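PDB 3PEF: 6-phosphogluconate dehydrogenase, NAD-binding from Geobacter metallireducens, which binds NADP+ and probably interconverts succinic semialdehyde and gamma-hydroxybutyrate as a member of the beta-hydroxyacid dehydrogenase family. Local coordinates for residues K235-D240 and E263-A268; A271-E276 and I281-E286; P149-E152 and K157-H160; G13-K18 and K126-G131; G80-I85 and G106-A111. The protein carries 2 engineered substitutions. All coordinates share one frame; numbering follows the deposited sequence.

Contact 1 of 5, residues K235-D240 and E263-A268; sequences KHMQKD and ELFKGA. With NAP (NADP nicotinamide-adenine-dinucleotide phosphate), chain I.
Behind the wall of the NADP+ pocket, M237 and Q238 of the ligand-bearing helix pack against F265 and K266 of a nearly antiparallel helix. The two short segments pass with their axes 9.1 Å apart, at 153° between their N-to-C directions. M237 CG lies over the centre of the F265 ring, 3.8 Å from the centroid and 13° off the normal, a CH-pi contact. M237 SD stands farther above that face, which makes the pair Met-aromatic as well. With CG anti to the backbone N (chi1 174°), M237 directs that methylene over the ring. Q238 folds at chi2, so that its NE2 rests alongside the aliphatic chain of K266, 3.5 Å from CG. Its amide is held from outside: OE1 by R269, NE2 by N262 and by D249 of a second subunit. K266 NZ reaches past this amide to a salt bridge with E263 OE2 at 3.0 Å. Another side of helix 235-240 faces the cofactor. H236 NE2 gives a nearly straight bond to NAP O1A (2.9 Å), with the oxygen in the ring plane. K239 NZ joins NAP O2D (3.0 Å), D240 OD1 (2.8 Å) and T96 O, three bonds, with weaker ones to NAP O3D and A66 O. Around this pairing, L234 and L241 of helix 234-251 also cover F265, while M178 of helix 166-194 packs on M237.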
# COMPACT_ATOMS: atom_id res chain seq x y z
N LYS A 235 -7.81 -18.94 1.07
CA LYS A 235 -7.94 -18.53 2.47
C LYS A 235 -6.65 -18.81 3.25
O LYS A 235 -6.29 -18.05 4.15
CB LYS A 235 -9.14 -19.21 3.14
CG LYS A 235 -9.06 -20.74 3.18
CD LYS A 235 -10.40 -21.35 3.65
CE LYS A 235 -10.29 -22.90 3.74
NZ LYS A 235 -11.58 -23.57 4.06
N HIS A 236 -5.96 -19.90 2.90
CA HIS A 236 -4.71 -20.25 3.59
C HIS A 236 -3.55 -19.34 3.19
O HIS A 236 -2.70 -19.02 4.04
CB HIS A 236 -4.33 -21.73 3.41
CG HIS A 236 -5.36 -22.68 3.93
ND1 HIS A 236 -6.14 -22.40 5.04
CD2 HIS A 236 -5.76 -23.90 3.49
CE1 HIS A 236 -6.97 -23.40 5.26
NE2 HIS A 236 -6.75 -24.33 4.34
N MET A 237 -3.49 -18.95 1.92
CA MET A 237 -2.49 -17.97 1.48
C MET A 237 -2.67 -16.70 2.30
O MET A 237 -1.70 -16.11 2.81
CB MET A 237 -2.65 -17.64 -0.01
CG MET A 237 -1.73 -16.52 -0.53
SD MET A 237 0.02 -17.01 -0.65
CE MET A 237 0.66 -16.56 0.92
N GLN A 238 -3.92 -16.27 2.44
CA GLN A 238 -4.19 -15.02 3.16
C GLN A 238 -3.81 -15.14 4.63
O GLN A 238 -3.31 -14.19 5.22
CB GLN A 238 -5.67 -14.62 3.01
CG GLN A 238 -5.98 -13.18 3.43
CD GLN A 238 -6.38 -13.07 4.89
OE1 GLN A 238 -7.33 -13.70 5.33
NE2 GLN A 238 -5.66 -12.26 5.64
N LYS A 239 -4.09 -16.30 5.23
CA LYS A 239 -3.73 -16.56 6.61
C LYS A 239 -2.20 -16.48 6.78
O LYS A 239 -1.70 -15.94 7.77
CB LYS A 239 -4.25 -17.95 7.05
CG LYS A 239 -3.71 -18.44 8.41
CD LYS A 239 -2.48 -19.34 8.28
CE LYS A 239 -2.79 -20.61 7.52
NZ LYS A 239 -1.65 -21.55 7.43
N ASP A 240 -1.46 -16.99 5.80
CA ASP A 240 0.00 -16.95 5.86
C ASP A 240 0.51 -15.51 5.80
O ASP A 240 1.41 -15.14 6.54
CB ASP A 240 0.63 -17.79 4.74
CG ASP A 240 0.52 -19.30 4.98
OD1 ASP A 240 0.02 -19.74 6.05
OD2 ASP A 240 0.95 -20.06 4.08
N GLU A 263 -3.86 -7.39 2.10
CA GLU A 263 -5.16 -6.76 1.91
C GLU A 263 -5.83 -7.23 0.60
O GLU A 263 -7.03 -7.50 0.59
CB GLU A 263 -5.07 -5.24 2.00
CG GLU A 263 -4.49 -4.76 3.36
CD GLU A 263 -5.24 -5.34 4.57
OE1 GLU A 263 -6.50 -5.25 4.62
OE2 GLU A 263 -4.58 -5.88 5.48
N LEU A 264 -5.07 -7.34 -0.48
CA LEU A 264 -5.62 -7.84 -1.75
C LEU A 264 -6.14 -9.28 -1.62
O LEU A 264 -7.19 -9.63 -2.17
CB LEU A 264 -4.59 -7.72 -2.88
CG LEU A 264 -4.08 -6.29 -3.15
CD1 LEU A 264 -2.79 -6.28 -3.98
CD2 LEU A 264 -5.16 -5.43 -3.79
N PHE A 265 -5.42 -10.13 -0.90
CA PHE A 265 -5.94 -11.49 -0.71
C PHE A 265 -7.22 -11.48 0.12
O PHE A 265 -8.13 -12.28 -0.12
CB PHE A 265 -4.88 -12.43 -0.15
CG PHE A 265 -3.99 -13.00 -1.22
CD1 PHE A 265 -2.72 -12.49 -1.43
CD2 PHE A 265 -4.45 -14.02 -2.06
CE1 PHE A 265 -1.90 -13.01 -2.44
CE2 PHE A 265 -3.64 -14.54 -3.07
CZ PHE A 265 -2.36 -14.03 -3.26
N LYS A 266 -7.29 -10.56 1.09
CA LYS A 266 -8.53 -10.39 1.86
C LYS A 266 -9.67 -10.01 0.94
O LYS A 266 -10.82 -10.44 1.14
CB LYS A 266 -8.38 -9.32 2.94
CG LYS A 266 -7.56 -9.72 4.18
CD LYS A 266 -7.37 -8.51 5.12
CE LYS A 266 -6.42 -8.83 6.27
NZ LYS A 266 -6.22 -7.66 7.21
N GLY A 267 -9.37 -9.18 -0.06
CA GLY A 267 -10.38 -8.76 -1.01
C GLY A 267 -10.89 -9.97 -1.78
O GLY A 267 -12.10 -10.12 -1.99
N ALA A 268 -9.97 -10.83 -2.20
CA ALA A 268 -10.36 -12.06 -2.87
C ALA A 268 -11.23 -12.95 -1.97
O ALA A 268 -12.17 -13.57 -2.46
CB ALA A 268 -9.14 -12.82 -3.39
PA NAP I . -7.20 -27.92 3.98
O1A NAP I . -8.22 -26.85 4.11
O2A NAP I . -7.43 -28.87 2.88
O5B NAP I . -7.09 -28.73 5.36
C5B NAP I . -7.21 -28.07 6.59
C4B NAP I . -7.21 -29.15 7.66
O4B NAP I . -7.29 -28.52 8.92
C3B NAP I . -8.43 -30.05 7.54
O3B NAP I . -8.00 -31.33 7.92
C2B NAP I . -9.36 -29.49 8.60
O2B NAP I . -10.29 -30.40 9.13
C1B NAP I . -8.34 -29.11 9.66
N9A NAP I . -8.91 -28.19 10.65
C8A NAP I . -9.26 -26.88 10.44
N7A NAP I . -9.77 -26.39 11.59
C5A NAP I . -9.75 -27.36 12.52
C6A NAP I . -10.13 -27.38 13.85
N6A NAP I . -10.64 -26.29 14.41
N1A NAP I . -10.00 -28.54 14.57
C2A NAP I . -9.48 -29.67 13.98
N3A NAP I . -9.09 -29.64 12.65
C4A NAP I . -9.22 -28.51 11.94
O3 NAP I . -5.81 -27.18 3.78
PN NAP I . -4.36 -27.77 3.51
O1N NAP I . -3.80 -27.14 2.30
O2N NAP I . -4.35 -29.24 3.61
O5D NAP I . -3.72 -27.09 4.81
C5D NAP I . -3.03 -27.78 5.82
C4D NAP I . -1.84 -26.91 6.21
O4D NAP I . -0.81 -26.96 5.25
C3D NAP I . -2.20 -25.44 6.29
O3D NAP I . -1.48 -24.93 7.39
C2D NAP I . -1.70 -24.86 4.97
O2D NAP I . -1.39 -23.50 5.13
C1D NAP I . -0.44 -25.67 4.79
N1N NAP I . 0.10 -25.82 3.43
C2N NAP I . -0.72 -25.93 2.35
C3N NAP I . -0.20 -26.12 1.07
C7N NAP I . -1.11 -26.30 -0.10
O7N NAP I . -0.58 -26.02 -1.35
N7N NAP I . -2.39 -26.68 0.02
C4N NAP I . 1.19 -26.20 0.89
C5N NAP I . 2.02 -26.11 2.00
C6N NAP I . 1.47 -25.94 3.27
P2B NAP I . -11.69 -30.71 8.37
O1X NAP I . -12.61 -31.29 9.44
O2X NAP I . -12.23 -29.43 7.81
O3X NAP I . -11.46 -31.69 7.25

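Contact 2 of 5, residues A271-E276 and I281-E286; sequences AGFGDE and IFKTYE. Engineered in segment 281-286: Y285 (natural residue Ile).
K283 and F273 form the first shell, with the lysine chain laid across one face of the phenyl ring. K283 CE sits over the ring centre, 3.9 Å from the centroid and 13° off the normal, a CH-pi contact. K283 NZ is displaced toward the rim, 4.0 Å from the same centroid and 33° off the normal, an off-centre cation-pi pair. A bend at chi3 (-74°) turns the ammonium toward E276, whose OE1 receives it at 2.8 Å through the syn lone pair. T284 CG2 adds a looser touch at the ring edge. On the ring face opposite K283 lies A271 O.

The second shell is largely backbone. G272, with positive phi, ends helix 256-270 in a Schellman motif, and F273 to E276 then make a type I turn closed by E276 N to F273 O (2.9 Å). This turn presents ring and carboxylate to the same lysine. Across the contact, I281 O accepts both T284 N and T284 OG1, the hydroxyl at 2.7 Å in the carbonyl plane, which fixes the rotation of T284, leaving CG2 on the side of F273. Farther out, E276 and G274 bond by backbone to L234 and K235, and F228 touches both E276 and K283. A lysine thus flanked by carboxylate and ring probably remains protonated, and its two attractions would tie the C-terminal tail to the turn that follows helix 256-270.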
# COMPACT_ATOMS: atom_id res chain seq x y z
N ALA A 271 -14.70 -11.55 -2.01
CA ALA A 271 -15.42 -11.81 -3.26
C ALA A 271 -15.85 -13.28 -3.39
O ALA A 271 -16.45 -13.67 -4.39
CB ALA A 271 -14.61 -11.38 -4.47
N GLY A 272 -15.55 -14.08 -2.37
CA GLY A 272 -15.99 -15.46 -2.31
C GLY A 272 -15.02 -16.47 -2.89
O GLY A 272 -15.41 -17.59 -3.20
N PHE A 273 -13.75 -16.11 -3.02
CA PHE A 273 -12.79 -17.02 -3.66
C PHE A 273 -11.92 -17.80 -2.66
O PHE A 273 -10.98 -18.48 -3.05
CB PHE A 273 -11.92 -16.27 -4.67
CG PHE A 273 -12.71 -15.49 -5.70
CD1 PHE A 273 -13.88 -16.02 -6.24
CD2 PHE A 273 -12.29 -14.25 -6.13
CE1 PHE A 273 -14.61 -15.31 -7.19
CE2 PHE A 273 -13.01 -13.53 -7.08
CZ PHE A 273 -14.17 -14.07 -7.61
N GLY A 274 -12.27 -17.70 -1.37
CA GLY A 274 -11.48 -18.28 -0.29
C GLY A 274 -11.13 -19.75 -0.43
O GLY A 274 -10.06 -20.19 0.04
N ASP A 275 -12.02 -20.52 -1.05
CA ASP A 275 -11.83 -21.96 -1.19
C ASP A 275 -11.32 -22.36 -2.58
O ASP A 275 -11.11 -23.54 -2.85
CB ASP A 275 -13.15 -22.72 -0.90
CG ASP A 275 -13.42 -22.90 0.59
OD1 ASP A 275 -12.48 -22.80 1.41
OD2 ASP A 275 -14.59 -23.15 0.95
N GLU A 276 -11.11 -21.39 -3.46
CA GLU A 276 -10.47 -21.70 -4.74
C GLU A 276 -8.95 -21.58 -4.60
O GLU A 276 -8.45 -21.25 -3.51
CB GLU A 276 -11.00 -20.77 -5.84
CG GLU A 276 -12.51 -20.93 -6.05
CD GLU A 276 -13.07 -19.91 -7.02
OE1 GLU A 276 -12.31 -19.04 -7.45
OE2 GLU A 276 -14.28 -19.98 -7.35
N ILE A 281 -6.92 -14.87 -6.90
CA ILE A 281 -6.80 -13.44 -6.66
C ILE A 281 -6.86 -12.68 -7.99
O ILE A 281 -7.29 -11.52 -8.04
CB ILE A 281 -5.51 -13.08 -5.85
CG1 ILE A 281 -5.55 -11.61 -5.40
CG2 ILE A 281 -4.26 -13.41 -6.65
CD1 ILE A 281 -4.29 -11.10 -4.70
N PHE A 282 -6.45 -13.33 -9.07
CA PHE A 282 -6.54 -12.71 -10.40
C PHE A 282 -7.93 -12.18 -10.73
O PHE A 282 -8.07 -11.18 -11.44
CB PHE A 282 -6.14 -13.71 -11.49
CG PHE A 282 -6.34 -13.17 -12.89
CD1 PHE A 282 -5.38 -12.35 -13.48
CD2 PHE A 282 -7.47 -13.50 -13.63
CE1 PHE A 282 -5.55 -11.85 -14.78
CE2 PHE A 282 -7.65 -13.02 -14.93
CZ PHE A 282 -6.68 -12.19 -15.50
N LYS A 283 -8.96 -12.85 -10.23
CA LYS A 283 -10.34 -12.50 -10.58
C LYS A 283 -10.82 -11.20 -9.94
O LYS A 283 -11.78 -10.60 -10.40
CB LYS A 283 -11.31 -13.66 -10.26
CG LYS A 283 -11.18 -14.81 -11.23
CD LYS A 283 -12.31 -15.83 -11.07
CE LYS A 283 -12.13 -16.68 -9.81
NZ LYS A 283 -13.37 -17.48 -9.54
N THR A 284 -10.14 -10.77 -8.88
CA THR A 284 -10.44 -9.47 -8.29
C THR A 284 -9.85 -8.34 -9.13
O THR A 284 -10.21 -7.18 -8.95
CB THR A 284 -9.86 -9.37 -6.87
OG1 THR A 284 -8.42 -9.34 -6.94
CG2 THR A 284 -10.29 -10.54 -6.02
N TYR A 285 -8.93 -8.67 -10.04
CA TYR A 285 -8.25 -7.64 -10.84
C TYR A 285 -8.97 -7.33 -12.14
O TYR A 285 -8.58 -6.42 -12.87
CB TYR A 285 -6.80 -8.03 -11.14
CG TYR A 285 -5.85 -7.88 -9.97
CD1 TYR A 285 -5.78 -6.69 -9.25
CD2 TYR A 285 -5.02 -8.93 -9.60
CE1 TYR A 285 -4.90 -6.56 -8.18
CE2 TYR A 285 -4.14 -8.80 -8.55
CZ TYR A 285 -4.08 -7.62 -7.84
OH TYR A 285 -3.19 -7.50 -6.78
N GLU A 286 -10.02 -8.09 -12.44
CA GLU A 286 -10.72 -7.91 -13.70
C GLU A 286 -12.25 -8.08 -13.59
O GLU A 286 -12.84 -8.94 -14.24
CB GLU A 286 -10.15 -8.85 -14.75
CG GLU A 286 -10.15 -10.29 -14.33
CD GLU A 286 -10.52 -11.22 -15.47
OE1 GLU A 286 -11.28 -12.18 -15.22
OE2 GLU A 286 -10.05 -10.97 -16.60

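Contact 3 of 5, residues P149-E152 and K157-H160; sequences PGFE and KIIH
H160 NE2 gives a hydrogen bond to G139 O at the far end of the strand, away from the meeting of F151 and E152 with I158. The contact itself is apolar packing inside a beta-alpha-beta unit, in which helix 141-154 links strand 133-139 to its parallel neighbour 157-160 at the margin of the Rossmann-type sheet. The backbones come nearest at F151 and I158, whose CA atoms are 7.2 Å apart. I158 points its side chain at the helix, and CD1 rests against the base of F151, 3.9 Å from CB. The ring then leads away from I158, between helix and sheet, so that only its CD1 approaches I158 CG2, at 4.1 Å and obliquely. Beyond I158 the ring is buried against I135, L117 and A119 of the sheet strands. E152, at the exposed margin, uses only its aliphatic stem, with the chain running at about a right angle to I158. On its other flanks I158 meets Y144 and M148 of the same helix, while I159, facing away from the helix, packs on V205 of a third subunit. I158 CD1 touches both E152 CG (3.8 Å) and the carbonyl oxygen of F151 (3.7 Å).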
# COMPACT_ATOMS: atom_id res chain seq x y z
N PRO A 149 12.41 -41.45 8.55
CA PRO A 149 11.94 -42.44 7.57
C PRO A 149 10.59 -42.05 6.99
O PRO A 149 10.29 -42.38 5.85
CB PRO A 149 11.82 -43.73 8.39
CG PRO A 149 12.75 -43.54 9.52
CD PRO A 149 12.69 -42.07 9.86
N GLY A 150 9.79 -41.36 7.80
CA GLY A 150 8.52 -40.84 7.35
C GLY A 150 8.71 -39.61 6.48
O GLY A 150 8.13 -39.52 5.39
N PHE A 151 9.51 -38.66 6.95
CA PHE A 151 9.80 -37.46 6.17
C PHE A 151 10.25 -37.86 4.77
O PHE A 151 9.95 -37.18 3.79
CB PHE A 151 10.89 -36.60 6.81
CG PHE A 151 10.46 -35.81 8.03
CD1 PHE A 151 11.36 -35.55 9.05
CD2 PHE A 151 9.16 -35.32 8.15
CE1 PHE A 151 11.00 -34.83 10.17
CE2 PHE A 151 8.78 -34.59 9.28
CZ PHE A 151 9.71 -34.34 10.29
N GLU A 152 11.00 -38.95 4.68
CA GLU A 152 11.59 -39.35 3.40
C GLU A 152 10.58 -39.89 2.41
O GLU A 152 10.83 -39.91 1.20
CB GLU A 152 12.73 -40.34 3.61
CG GLU A 152 14.01 -39.64 4.04
CD GLU A 152 15.17 -40.60 4.20
OE1 GLU A 152 14.92 -41.82 4.34
OE2 GLU A 152 16.33 -40.13 4.18
N LYS A 157 13.56 -32.89 -0.05
CA LYS A 157 14.59 -32.15 0.66
C LYS A 157 14.10 -31.98 2.08
O LYS A 157 12.97 -31.52 2.31
CB LYS A 157 14.79 -30.78 0.02
CG LYS A 157 16.01 -29.99 0.55
CD LYS A 157 15.88 -28.48 0.25
CE LYS A 157 17.21 -27.83 -0.14
NZ LYS A 157 18.27 -27.98 0.90
N ILE A 158 14.94 -32.36 3.04
CA ILE A 158 14.57 -32.31 4.44
C ILE A 158 15.69 -31.65 5.22
O ILE A 158 16.83 -32.10 5.18
CB ILE A 158 14.31 -33.73 4.98
CG1 ILE A 158 13.22 -34.43 4.15
CG2 ILE A 158 13.91 -33.68 6.44
CD1 ILE A 158 13.44 -35.91 3.94
N ILE A 159 15.38 -30.56 5.92
CA ILE A 159 16.42 -29.82 6.64
C ILE A 159 16.02 -29.52 8.07
O ILE A 159 14.83 -29.57 8.41
CB ILE A 159 16.76 -28.49 5.94
CG1 ILE A 159 15.56 -27.56 5.98
CG2 ILE A 159 17.20 -28.73 4.50
CD1 ILE A 159 15.90 -26.12 5.63
N HIS A 160 17.00 -29.20 8.89
CA HIS A 160 16.74 -28.88 10.29
C HIS A 160 17.29 -27.49 10.59
O HIS A 160 18.46 -27.23 10.32
CB HIS A 160 17.38 -29.94 11.20
CG HIS A 160 17.03 -29.79 12.65
ND1 HIS A 160 17.68 -28.91 13.48
CD2 HIS A 160 16.11 -30.42 13.41
CE1 HIS A 160 17.18 -29.01 14.70
NE2 HIS A 160 16.21 -29.91 14.68

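Contact 4 of 5, residues G13-K18 and K126-G131; sequences GSAMAK and KPAEDG
A15 and A128 meet methyl to methyl where two nearly parallel helices lie close. CB to CB is 4.0 Å, and the A15 CB is also 4.0 Å from E129 N, so this methyl sits directly on the backbone of the other helix. Small residues permit the approach: A15 CA and E129 CA are 5.1 Å apart, the segment axes 8.1 Å, and their N-to-C directions differ by 17°. The buried flank continues with M16, whose CG reaches A128 CB at 4.4 Å. Its CG is anti to the carbonyl carbon (chi1 -63°), and the thioether then runs on to F6 of strand 3-7 and L133 of strand 133-139, on the sheet side; L133 lies against A128 too.

The solvent side is looser. E129 points its CB away from helix 11-22 and lends only its CG to A15 CB (4.1 Å), the carboxylate continuing outward. On the exposed outer surface of helix 125-130, K126 NZ bridges to D130 OD2 at 2.8 Å, one turn on, using the syn lone pair; this bond lies within its own helix and takes no part in the pairing. E129 O accepts from N19 ND2, one residue beyond segment 13-18, a direct polar tie between the helices. G131, with positive phi, then ends helix 125-130 ahead of strand 133-139. G8 and G10 link strand 3-7 to helix 11-22, and G13 lies in its first turn, a spacing consistent with the GxGxxG dinucleotide-binding turn of a Rossmann fold, and I11 and M12 at the helix start bind NADP+.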
# COMPACT_ATOMS: atom_id res chain seq x y z
N GLY A 13 -2.57 -33.11 4.09
CA GLY A 13 -2.47 -34.25 5.00
C GLY A 13 -2.90 -35.57 4.38
O GLY A 13 -2.26 -36.59 4.58
N SER A 14 -3.99 -35.57 3.61
CA SER A 14 -4.49 -36.83 3.06
C SER A 14 -3.47 -37.39 2.08
O SER A 14 -3.20 -38.59 2.05
CB SER A 14 -5.87 -36.64 2.40
OG SER A 14 -5.80 -35.70 1.34
N ALA A 15 -2.88 -36.50 1.28
CA ALA A 15 -1.87 -36.89 0.32
C ALA A 15 -0.61 -37.37 1.02
O ALA A 15 0.00 -38.37 0.61
CB ALA A 15 -1.56 -35.75 -0.65
N MET A 16 -0.19 -36.65 2.05
CA MET A 16 0.99 -37.06 2.81
C MET A 16 0.78 -38.42 3.49
O MET A 16 1.64 -39.30 3.43
CB MET A 16 1.36 -35.98 3.83
CG MET A 16 1.75 -34.66 3.15
SD MET A 16 1.62 -33.24 4.25
CE MET A 16 3.16 -33.41 5.15
N ALA A 17 -0.38 -38.61 4.12
CA ALA A 17 -0.68 -39.86 4.82
C ALA A 17 -0.73 -41.06 3.87
O ALA A 17 -0.29 -42.16 4.23
CB ALA A 17 -2.00 -39.73 5.62
N LYS A 18 -1.25 -40.84 2.67
CA LYS A 18 -1.35 -41.87 1.64
C LYS A 18 0.02 -42.37 1.26
O LYS A 18 0.21 -43.56 1.00
CB LYS A 18 -2.01 -41.31 0.38
CG LYS A 18 -3.13 -42.14 -0.19
CD LYS A 18 -4.45 -41.37 -0.13
CE LYS A 18 -4.80 -40.74 -1.47
NZ LYS A 18 -5.97 -39.82 -1.38
N LYS A 126 0.38 -31.09 -5.69
CA LYS A 126 1.08 -32.04 -6.55
C LYS A 126 2.34 -32.56 -5.87
O LYS A 126 2.55 -33.77 -5.81
CB LYS A 126 1.42 -31.44 -7.93
CG LYS A 126 1.96 -32.45 -8.93
CD LYS A 126 2.68 -31.79 -10.07
CE LYS A 126 2.90 -32.74 -11.23
NZ LYS A 126 3.42 -34.07 -10.81
N PRO A 127 3.19 -31.65 -5.36
CA PRO A 127 4.35 -32.15 -4.61
C PRO A 127 4.00 -33.00 -3.38
O PRO A 127 4.74 -33.92 -3.05
CB PRO A 127 5.07 -30.86 -4.19
CG PRO A 127 4.76 -29.91 -5.30
CD PRO A 127 3.32 -30.22 -5.69
N ALA A 128 2.89 -32.70 -2.70
CA ALA A 128 2.45 -33.54 -1.59
C ALA A 128 2.12 -34.96 -2.09
O ALA A 128 2.48 -35.95 -1.46
CB ALA A 128 1.25 -32.93 -0.89
N GLU A 129 1.45 -35.03 -3.24
CA GLU A 129 1.09 -36.32 -3.85
C GLU A 129 2.32 -37.12 -4.30
O GLU A 129 2.39 -38.34 -4.11
CB GLU A 129 0.15 -36.09 -5.04
CG GLU A 129 -1.25 -35.63 -4.69
CD GLU A 129 -2.03 -35.09 -5.91
OE1 GLU A 129 -1.44 -34.94 -7.00
OE2 GLU A 129 -3.24 -34.80 -5.77
N ASP A 130 3.29 -36.43 -4.89
CA ASP A 130 4.48 -37.06 -5.43
C ASP A 130 5.51 -37.42 -4.35
O ASP A 130 6.45 -38.19 -4.60
CB ASP A 130 5.14 -36.13 -6.47
CG ASP A 130 4.22 -35.80 -7.65
OD1 ASP A 130 3.20 -36.49 -7.87
OD2 ASP A 130 4.54 -34.83 -8.38
N GLY A 131 5.33 -36.88 -3.15
CA GLY A 131 6.32 -37.10 -2.09
C GLY A 131 7.53 -36.21 -2.27
O GLY A 131 8.66 -36.54 -1.92

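Contact 5 of 5, residues G80-I85 and G106-A111; sequences GVLEGI and GVAVVA
L82 and I85 meet A108 and V109 through apolar packing, one methyl also lying on a backbone amide. The tight part belongs to L82, whose CD2 stands 3.5 Å from A108 CB, closer than usual van der Waals contact. Its other branch, CD1, lies over the A108-V109 peptide, 3.7 Å from V109 N, and continues to V109 CG2 at 4.0 Å. The CB of L82 does not aim straight at helix 99-111; a chi1 of -113°, away from any staggered position, swings both methyls across, which suggests some strain or an imprecisely placed side chain. V109 divides its branches between two partners. CG1, anti to the backbone N, faces I85 CD1 at a looser 4.3 Å, while CG2 serves L82.

The hydrogen bonds lie within each segment or go to residues outside the pair. V81 O accepts from G84 N and from I85 N, both at 2.9 Å, and so closes the single short turn of helix 81-84. That turn is held from outside by G84 O, which accepts from R89, and by backbone bonds of V81 and L82 to V74 and C75 at the end of helix 68-76. F76 of that helix touches both L82 and A108.

Having no directional bond across it, the contact rests on van der Waals packing and, probably, on burial of these methyls, which would join this short helix to the end of helix 99-111, well away from the cofactor-binding residues.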
# COMPACT_ATOMS: atom_id res chain seq x y z
N GLY A 80 -7.63 -34.02 23.18
CA GLY A 80 -6.55 -33.51 22.37
C GLY A 80 -5.22 -34.22 22.55
O GLY A 80 -5.10 -35.14 23.36
N VAL A 81 -4.22 -33.77 21.79
CA VAL A 81 -2.90 -34.37 21.81
C VAL A 81 -2.33 -34.43 23.24
O VAL A 81 -1.79 -35.45 23.65
CB VAL A 81 -1.95 -33.62 20.87
CG1 VAL A 81 -0.48 -34.03 21.12
CG2 VAL A 81 -2.35 -33.87 19.43
N LEU A 82 -2.48 -33.35 23.99
CA LEU A 82 -1.93 -33.27 25.35
C LEU A 82 -2.53 -34.33 26.29
O LEU A 82 -1.85 -34.82 27.19
CB LEU A 82 -2.15 -31.86 25.91
CG LEU A 82 -0.93 -30.96 26.18
CD1 LEU A 82 0.23 -31.24 25.24
CD2 LEU A 82 -1.29 -29.48 26.18
N GLU A 83 -3.79 -34.68 26.09
CA GLU A 83 -4.41 -35.73 26.89
C GLU A 83 -3.79 -37.11 26.66
O GLU A 83 -3.93 -38.02 27.48
CB GLU A 83 -5.92 -35.79 26.62
CG GLU A 83 -6.72 -34.61 27.17
CD GLU A 83 -8.23 -34.86 27.13
OE1 GLU A 83 -8.65 -36.01 26.87
OE2 GLU A 83 -9.00 -33.90 27.37
N GLY A 84 -3.10 -37.28 25.53
CA GLY A 84 -2.66 -38.59 25.12
C GLY A 84 -1.16 -38.81 25.00
O GLY A 84 -0.69 -39.95 25.02
N ILE A 85 -0.40 -37.73 24.86
CA ILE A 85 1.04 -37.87 24.65
C ILE A 85 1.79 -38.12 25.97
O ILE A 85 1.30 -37.78 27.05
CB ILE A 85 1.64 -36.63 23.93
CG1 ILE A 85 3.00 -36.97 23.30
CG2 ILE A 85 1.74 -35.43 24.87
CD1 ILE A 85 3.12 -36.63 21.82
N GLY A 106 4.90 -27.02 21.64
CA GLY A 106 6.06 -27.81 21.99
C GLY A 106 6.35 -27.84 23.48
O GLY A 106 6.69 -28.88 24.02
N VAL A 107 6.21 -26.69 24.13
CA VAL A 107 6.43 -26.61 25.58
C VAL A 107 5.40 -27.43 26.35
O VAL A 107 5.76 -28.13 27.31
CB VAL A 107 6.41 -25.16 26.09
CG1 VAL A 107 6.37 -25.14 27.62
CG2 VAL A 107 7.64 -24.39 25.56
N ALA A 108 4.13 -27.34 25.94
CA ALA A 108 3.09 -28.11 26.62
C ALA A 108 3.32 -29.60 26.38
O ALA A 108 3.20 -30.40 27.31
CB ALA A 108 1.68 -27.66 26.18
N VAL A 109 3.71 -29.96 25.16
CA VAL A 109 4.00 -31.36 24.85
C VAL A 109 5.16 -31.90 25.70
O VAL A 109 5.10 -33.00 26.24
CB VAL A 109 4.33 -31.56 23.36
CG1 VAL A 109 4.90 -32.95 23.15
CG2 VAL A 109 3.08 -31.36 22.50
N VAL A 110 6.21 -31.11 25.83
CA VAL A 110 7.36 -31.55 26.62
C VAL A 110 7.00 -31.68 28.09
O VAL A 110 7.55 -32.54 28.80
CB VAL A 110 8.54 -30.59 26.45
CG1 VAL A 110 9.60 -30.86 27.51
CG2 VAL A 110 9.12 -30.74 25.04
N ALA A 111 6.07 -30.86 28.56
CA ALA A 111 5.66 -30.91 29.95
C ALA A 111 4.91 -32.21 30.24
O ALA A 111 4.96 -32.72 31.36
CB ALA A 111 4.80 -29.70 30.32

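Overall arrangement
Contacts 3, 4 and 5 belong to the Rossmann-type half and contacts 1 and 2 to the helical C-terminal half, with the cofactor gripped between them. Contact 1 is the buried one and contact 2 lies on the surface; the other three are partly buried. Contacts 1 and 2 adjoin, sharing the surroundings of helix 256-270 and joined by the K235-D275 salt bridge, whereas contact 5 sits about 31 Å from contact 1, centre to centre. Contact 5 is nested within the chain loop closed by contact 4. Chemistry follows place: contacts 4 and 5 pack aliphatic groups, contact 3 sets isoleucine against phenylalanine, contacts 1 and 2 use a phenyl face, and contact 2 alone carries a salt bridge between its segments.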